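Local coordinates for protein Glp_546_48378_50642 (PDB 2QVW) that cleaves double-stranded RNA into fragments of 21 to 23 base pairs, the siRNAs that direct destruction of matching RNAs in RNA interference, at residues A[181-186]-A[194-199]; A[205-210]-A[243-248]. All coordinates share one frame; numbering follows the deposited sequence.

Both contacts lie in the PAZ domain, at one end of the elongated molecule, their centres about 59 and 56 Å from the centre of the chain. Contact 1 closes first along the sequence, joining the hairpin of strands 185-188 and 191-194 to helix 195-201; contact 2 follows, tying the loop after that helix to the chain leaving edge strand 242-244 of the five-stranded sheet. Their centres are about 9 Å apart. Tyr199 belongs to both neighbourhoods: its backbone bonds to Ile205 and its side chain packs on Pro245 and Leu248. Hairpin, helix and loop therefore form one continuous appendage beside the sheet, as in PAZ domains, the modules that in Dicer enzymes hold the RNA end.

Contact 1: A[181-186]-A[194-199]; sequences TSLSYF and TYMRYY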
loop_
_atom_site.group_PDB
_atom_site.type_symbol
_atom_site.label_atom_id
_atom_site.label_comp_id
_atom_site.label_asym_id
_atom_site.label_seq_id
_atom_site.Cartn_x
_atom_site.Cartn_y
_atom_site.Cartn_z
ATOM N N THR A 181 42.324 30.842 30.477
ATOM C CA THR A 181 42.220 31.619 29.259
ATOM C C THR A 181 43.007 30.919 28.169
ATOM O O THR A 181 43.823 30.055 28.452
ATOM C CB THR A 181 42.763 33.060 29.479
ATOM O OG1 THR A 181 41.694 34.003 29.322
ATOM C CG2 THR A 181 43.878 33.386 28.496
ATOM N N SER A 182 42.756 31.300 26.926
ATOM C CA SER A 182 43.429 30.705 25.780
ATOM C C SER A 182 44.903 30.386 26.032
ATOM O O SER A 182 45.434 29.415 25.492
ATOM C CB SER A 182 43.287 31.627 24.567
ATOM O OG SER A 182 41.921 31.897 24.296
ATOM N N LEU A 183 45.559 31.197 26.859
ATOM C CA LEU A 183 46.974 30.993 27.174
ATOM C C LEU A 183 47.216 29.762 28.049
ATOM O O LEU A 183 48.305 29.189 28.053
ATOM C CB LEU A 183 47.541 32.227 27.881
ATOM C CG LEU A 183 47.818 33.466 27.031
ATOM C CD1 LEU A 183 48.049 34.660 27.932
ATOM C CD2 LEU A 183 49.020 33.217 26.138
ATOM N N SER A 184 46.190 29.365 28.786
ATOM C CA SER A 184 46.266 28.220 29.682
ATOM C C SER A 184 46.841 26.952 29.067
ATOM O O SER A 184 47.243 26.930 27.907
ATOM C CB SER A 184 44.879 27.926 30.250
ATOM O OG SER A 184 44.385 29.061 30.939
ATOM N N TYR A 185 46.875 25.895 29.872
ATOM C CA TYR A 185 47.398 24.606 29.446
ATOM C C TYR A 185 46.395 23.485 29.604
ATOM O O TYR A 185 45.468 23.549 30.411
ATOM C CB TYR A 185 48.628 24.219 30.261
ATOM C CG TYR A 185 49.957 24.688 29.723
ATOM C CD1 TYR A 185 50.511 25.899 30.132
ATOM C CD2 TYR A 185 50.691 23.887 28.847
ATOM C CE1 TYR A 185 51.771 26.298 29.688
ATOM C CE2 TYR A 185 51.947 24.275 28.395
ATOM C CZ TYR A 185 52.485 25.478 28.818
ATOM O OH TYR A 185 53.734 25.856 28.379
ATOM N N PHE A 186 46.606 22.446 28.818
ATOM C CA PHE A 186 45.773 21.262 28.868
ATOM C C PHE A 186 46.793 20.156 28.683
ATOM O O PHE A 186 47.941 20.442 28.344
ATOM C CB PHE A 186 44.724 21.277 27.744
ATOM C CG PHE A 186 45.298 21.213 26.358
ATOM C CD1 PHE A 186 45.773 20.010 25.845
ATOM C CD2 PHE A 186 45.347 22.354 25.554
ATOM C CE1 PHE A 186 46.286 19.942 24.559
ATOM C CE2 PHE A 186 45.859 22.297 24.265
ATOM C CZ PHE A 186 46.329 21.089 23.767
ATOM N N THR A 194 49.646 24.469 25.486
ATOM C CA THR A 194 48.766 25.614 25.693
ATOM C C THR A 194 47.749 25.636 24.553
ATOM O O THR A 194 48.014 25.122 23.468
ATOM C CB THR A 194 49.533 26.981 25.687
ATOM O OG1 THR A 194 50.081 27.237 24.386
ATOM C CG2 THR A 194 50.649 26.977 26.697
ATOM N N TYR A 195 46.585 26.226 24.797
ATOM C CA TYR A 195 45.556 26.302 23.769
ATOM C C TYR A 195 46.082 27.060 22.552
ATOM O O TYR A 195 46.222 26.486 21.472
ATOM C CB TYR A 195 44.304 26.989 24.323
ATOM C CG TYR A 195 43.592 26.186 25.393
ATOM C CD1 TYR A 195 44.149 26.020 26.662
ATOM C CD2 TYR A 195 42.370 25.570 25.124
ATOM C CE1 TYR A 195 43.506 25.261 27.631
ATOM C CE2 TYR A 195 41.724 24.811 26.083
ATOM C CZ TYR A 195 42.296 24.658 27.332
ATOM O OH TYR A 195 41.659 23.892 28.277
ATOM N N MET A 196 46.382 28.343 22.732
ATOM C CA MET A 196 46.900 29.178 21.649
ATOM C C MET A 196 47.872 28.427 20.752
ATOM O O MET A 196 47.730 28.420 19.531
ATOM C CB MET A 196 47.617 30.400 22.224
ATOM C CG MET A 196 48.391 31.188 21.186
ATOM S SD MET A 196 49.454 32.407 21.942
ATOM C CE MET A 196 50.799 31.336 22.586
ATOM N N ARG A 197 48.868 27.810 21.376
ATOM C CA ARG A 197 49.889 27.052 20.668
ATOM C C ARG A 197 49.281 25.953 19.801
ATOM O O ARG A 197 49.575 25.852 18.602
ATOM C CB ARG A 197 50.852 26.440 21.684
ATOM C CG ARG A 197 52.038 25.697 21.100
ATOM C CD ARG A 197 52.841 25.071 22.218
ATOM N NE ARG A 197 54.011 24.360 21.731
ATOM C CZ ARG A 197 54.801 23.626 22.505
ATOM N NH1 ARG A 197 54.542 23.508 23.804
ATOM N NH2 ARG A 197 55.848 23.005 21.981
ATOM N N TYR A 198 48.436 25.130 20.418
ATOM C CA TYR A 198 47.771 24.028 19.725
ATOM C C TYR A 198 47.182 24.447 18.376
ATOM O O TYR A 198 47.565 23.909 17.333
ATOM C CB TYR A 198 46.676 23.417 20.629
ATOM C CG TYR A 198 45.618 22.613 19.892
ATOM C CD1 TYR A 198 45.970 21.659 18.929
ATOM C CD2 TYR A 198 44.264 22.842 20.119
ATOM C CE1 TYR A 198 44.999 20.966 18.209
ATOM C CE2 TYR A 198 43.287 22.153 19.405
ATOM C CZ TYR A 198 43.667 21.220 18.449
ATOM O OH TYR A 198 42.714 20.559 17.714
ATOM N N TYR A 199 46.259 25.405 18.395
ATOM C CA TYR A 199 45.633 25.863 17.161
ATOM C C TYR A 199 46.673 26.370 16.179
ATOM O O TYR A 199 46.487 26.283 14.968
ATOM C CB TYR A 199 44.612 26.968 17.441
ATOM C CG TYR A 199 43.399 26.514 18.231
ATOM C CD1 TYR A 199 43.304 26.746 19.604
ATOM C CD2 TYR A 199 42.345 25.854 17.604
ATOM C CE1 TYR A 199 42.189 26.338 20.324
ATOM C CE2 TYR A 199 41.230 25.442 18.317
ATOM C CZ TYR A 199 41.156 25.692 19.675
ATOM O OH TYR A 199 40.031 25.323 20.377
#
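Tyr185 and Thr194 pair as antiparallel, non-hydrogen-bonded neighbours of a short beta hairpin, which runs directly into helix 195-201. Such a strand-and-helix insert beside the barrel-like sheet is characteristic of PAZ domains. The chain enters the hairpin through a type I turn from Thr181 to Ser184, and this turn faces the first residues of the helix.

Two backbone bonds join them. Met196 N donates to Ser182 O at 3.1 Å with an N-H...O angle of 164°, while Tyr195 N reaches Ser184 O at 3.3 Å. The first-turn amides of a helix have no partners within it, and the turn carbonyls supply acceptors for these two. Thr194 serves as the N-cap: its OG1, held between the backbone N and the carbonyl carbon (chi1 66°), accepts from Arg197 N. A threonine suits this junction, since its hydroxyl caps the helix while its beta-branched chain fits the strand it ends.

The aromatic packing is on another side of the helix start. Phe186 turns its edge to the face of Tyr195 in a T-shaped stack, with centroids 5.3 Å apart and planes at 81°. Tyr195, buried, also packs on Leu214 and Phe243 of the five-stranded sheet, and its hydroxyl bonds to Gln180 NE2; tyrosine thus combines a large apolar ring with a polar tip. Toward the surface, Leu183 CD2 approaches Met196 SD at 4.3 Å. Beyond the T-shaped pair, Phe186 CE2 meets Tyr198 CB at 3.9 Å, the methylene lying at the edge of the phenylalanine ring, in its plane.

Contact 2: A[205-210]-A[243-248]; sequences IHLRAA and FLPPEL
Glu247 sets its CG between its own backbone N and carbonyl carbon (chi1 59°) and then runs extended through chi2 (179°), which carries its carboxylate across to the backbone of Arg208 and Ala209. Arg208 N is held by both oxygens: OE1 at 3.2 Å, nearly straight at 166°, and OE2 at the same 3.2 Å but more bent. Each oxygen uses its syn lone pair, so this one amide is gripped in a bifurcated bond. Ala209 N adds a weak bond to Glu247 OE2 at 3.1 Å. Glutamate suits the place because its long, forked acceptor serves successive amides of a loop that lacks regular structure. Ala209, the centre of an inverse gamma turn, has only a methyl to fit near the carboxylate.

The bonds tie the loop between helix 195-201 and strand 213-219 of the PAZ domain to the chain just past edge strand 242-244. Apolar contacts accompany them. Leu207 CD2 lies against the carboxylate carbon of Glu247, CD, at 3.7 Å and also reaches Leu248 CD1, while its CD1 meets Pro245 CG at 3.8 Å; leucine thus lays an apolar surface along the acid as well as on the proline. Farther along, Ile205 CD1 meets Leu248 CD2 at 4.3 Å, and Leu248 also rests on Tyr199 of the helix.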
loop_
_atom_site.group_PDB
_atom_site.type_symbol
_atom_site.label_atom_id
_atom_site.label_comp_id
_atom_site.label_asym_id
_atom_site.label_seq_id
_atom_site.Cartn_x
_atom_site.Cartn_y
_atom_site.Cartn_z
ATOM N N ILE A 205 46.481 28.219 13.143
ATOM C CA ILE A 205 45.797 29.494 13.281
ATOM C C ILE A 205 46.438 30.311 14.392
ATOM O O ILE A 205 46.800 29.775 15.443
ATOM C CB ILE A 205 44.302 29.292 13.606
ATOM C CG1 ILE A 205 43.724 28.174 12.731
ATOM C CG2 ILE A 205 43.534 30.596 13.365
ATOM C CD1 ILE A 205 42.283 27.844 13.034
ATOM N N HIS A 206 46.573 31.613 14.157
ATOM C CA HIS A 206 47.197 32.499 15.133
ATOM C C HIS A 206 46.202 33.352 15.896
ATOM O O HIS A 206 45.718 34.354 15.380
ATOM C CB HIS A 206 48.208 33.404 14.435
ATOM C CG HIS A 206 49.232 32.652 13.649
ATOM N ND1 HIS A 206 50.075 31.722 14.222
ATOM C CD2 HIS A 206 49.522 32.658 12.325
ATOM C CE1 HIS A 206 50.838 31.186 13.285
ATOM N NE2 HIS A 206 50.522 31.736 12.125
ATOM N N LEU A 207 45.914 32.947 17.129
ATOM C CA LEU A 207 44.981 33.671 17.981
ATOM C C LEU A 207 45.467 35.092 18.216
ATOM O O LEU A 207 46.669 35.350 18.241
ATOM C CB LEU A 207 44.845 32.983 19.342
ATOM C CG LEU A 207 44.349 31.544 19.442
ATOM C CD1 LEU A 207 44.198 31.182 20.911
ATOM C CD2 LEU A 207 43.023 31.397 18.717
ATOM N N ARG A 208 44.531 36.014 18.390
ATOM C CA ARG A 208 44.888 37.397 18.661
ATOM C C ARG A 208 44.494 37.760 20.095
ATOM O O ARG A 208 45.274 38.365 20.825
ATOM C CB ARG A 208 44.212 38.339 17.661
ATOM C CG ARG A 208 44.953 38.477 16.338
ATOM C CD ARG A 208 44.404 39.652 15.529
ATOM N NE ARG A 208 45.188 39.976 14.327
ATOM C CZ ARG A 208 45.329 39.180 13.266
ATOM N NH1 ARG A 208 44.745 37.988 13.232
ATOM N NH2 ARG A 208 46.040 39.586 12.222
ATOM N N ALA A 209 43.287 37.377 20.500
ATOM C CA ALA A 209 42.808 37.664 21.848
ATOM C C ALA A 209 43.111 36.483 22.754
ATOM O O ALA A 209 42.253 36.044 23.517
ATOM C CB ALA A 209 41.312 37.928 21.822
ATOM N N ALA A 210 44.340 35.981 22.665
ATOM C CA ALA A 210 44.781 34.832 23.452
ATOM C C ALA A 210 44.533 34.957 24.953
ATOM O O ALA A 210 44.402 33.958 25.660
ATOM C CB ALA A 210 46.264 34.578 23.194
ATOM N N PHE A 243 37.161 23.132 25.562
ATOM C CA PHE A 243 37.333 24.583 25.670
ATOM C C PHE A 243 37.887 25.206 24.387
ATOM O O PHE A 243 38.823 24.678 23.789
ATOM C CB PHE A 243 38.256 24.919 26.845
ATOM C CG PHE A 243 37.780 24.385 28.166
ATOM C CD1 PHE A 243 37.876 23.029 28.464
ATOM C CD2 PHE A 243 37.245 25.241 29.119
ATOM C CE1 PHE A 243 37.448 22.533 29.695
ATOM C CE2 PHE A 243 36.814 24.758 30.351
ATOM C CZ PHE A 243 36.917 23.400 30.640
ATOM N N LEU A 244 37.310 26.335 23.977
ATOM C CA LEU A 244 37.743 27.007 22.758
ATOM C C LEU A 244 37.745 28.528 22.850
ATOM O O LEU A 244 36.962 29.119 23.586
ATOM C CB LEU A 244 36.883 26.566 21.567
ATOM C CG LEU A 244 35.366 26.505 21.721
ATOM C CD1 LEU A 244 34.706 26.468 20.360
ATOM C CD2 LEU A 244 34.974 25.278 22.522
ATOM N N PRO A 245 38.638 29.180 22.089
ATOM C CA PRO A 245 38.799 30.637 22.035
ATOM C C PRO A 245 37.541 31.382 21.593
ATOM O O PRO A 245 37.039 31.169 20.489
ATOM C CB PRO A 245 39.942 30.816 21.042
ATOM C CG PRO A 245 40.747 29.574 21.235
ATOM C CD PRO A 245 39.682 28.521 21.287
ATOM N N PRO A 246 37.039 32.296 22.441
ATOM C CA PRO A 246 35.835 33.078 22.139
ATOM C C PRO A 246 35.909 33.711 20.754
ATOM O O PRO A 246 34.889 34.111 20.187
ATOM C CB PRO A 246 35.823 34.138 23.239
ATOM C CG PRO A 246 36.551 33.487 24.364
ATOM C CD PRO A 246 37.695 32.809 23.656
ATOM N N GLU A 247 37.119 33.807 20.213
ATOM C CA GLU A 247 37.312 34.409 18.902
ATOM C C GLU A 247 37.036 33.428 17.766
ATOM O O GLU A 247 36.608 33.830 16.686
ATOM C CB GLU A 247 38.737 34.988 18.783
ATOM C CG GLU A 247 39.870 33.985 18.972
ATOM C CD GLU A 247 41.242 34.612 18.810
ATOM O OE1 GLU A 247 41.578 35.058 17.692
ATOM O OE2 GLU A 247 41.986 34.661 19.807
ATOM N N LEU A 248 37.275 32.144 18.002
ATOM C CA LEU A 248 37.028 31.141 16.971
ATOM C C LEU A 248 35.545 30.791 16.980
ATOM O O LEU A 248 35.049 30.055 16.117
ATOM C CB LEU A 248 37.855 29.885 17.242
ATOM C CG LEU A 248 39.378 29.992 17.160
ATOM C CD1 LEU A 248 39.989 28.725 17.734
ATOM C CD2 LEU A 248 39.822 30.198 15.710
#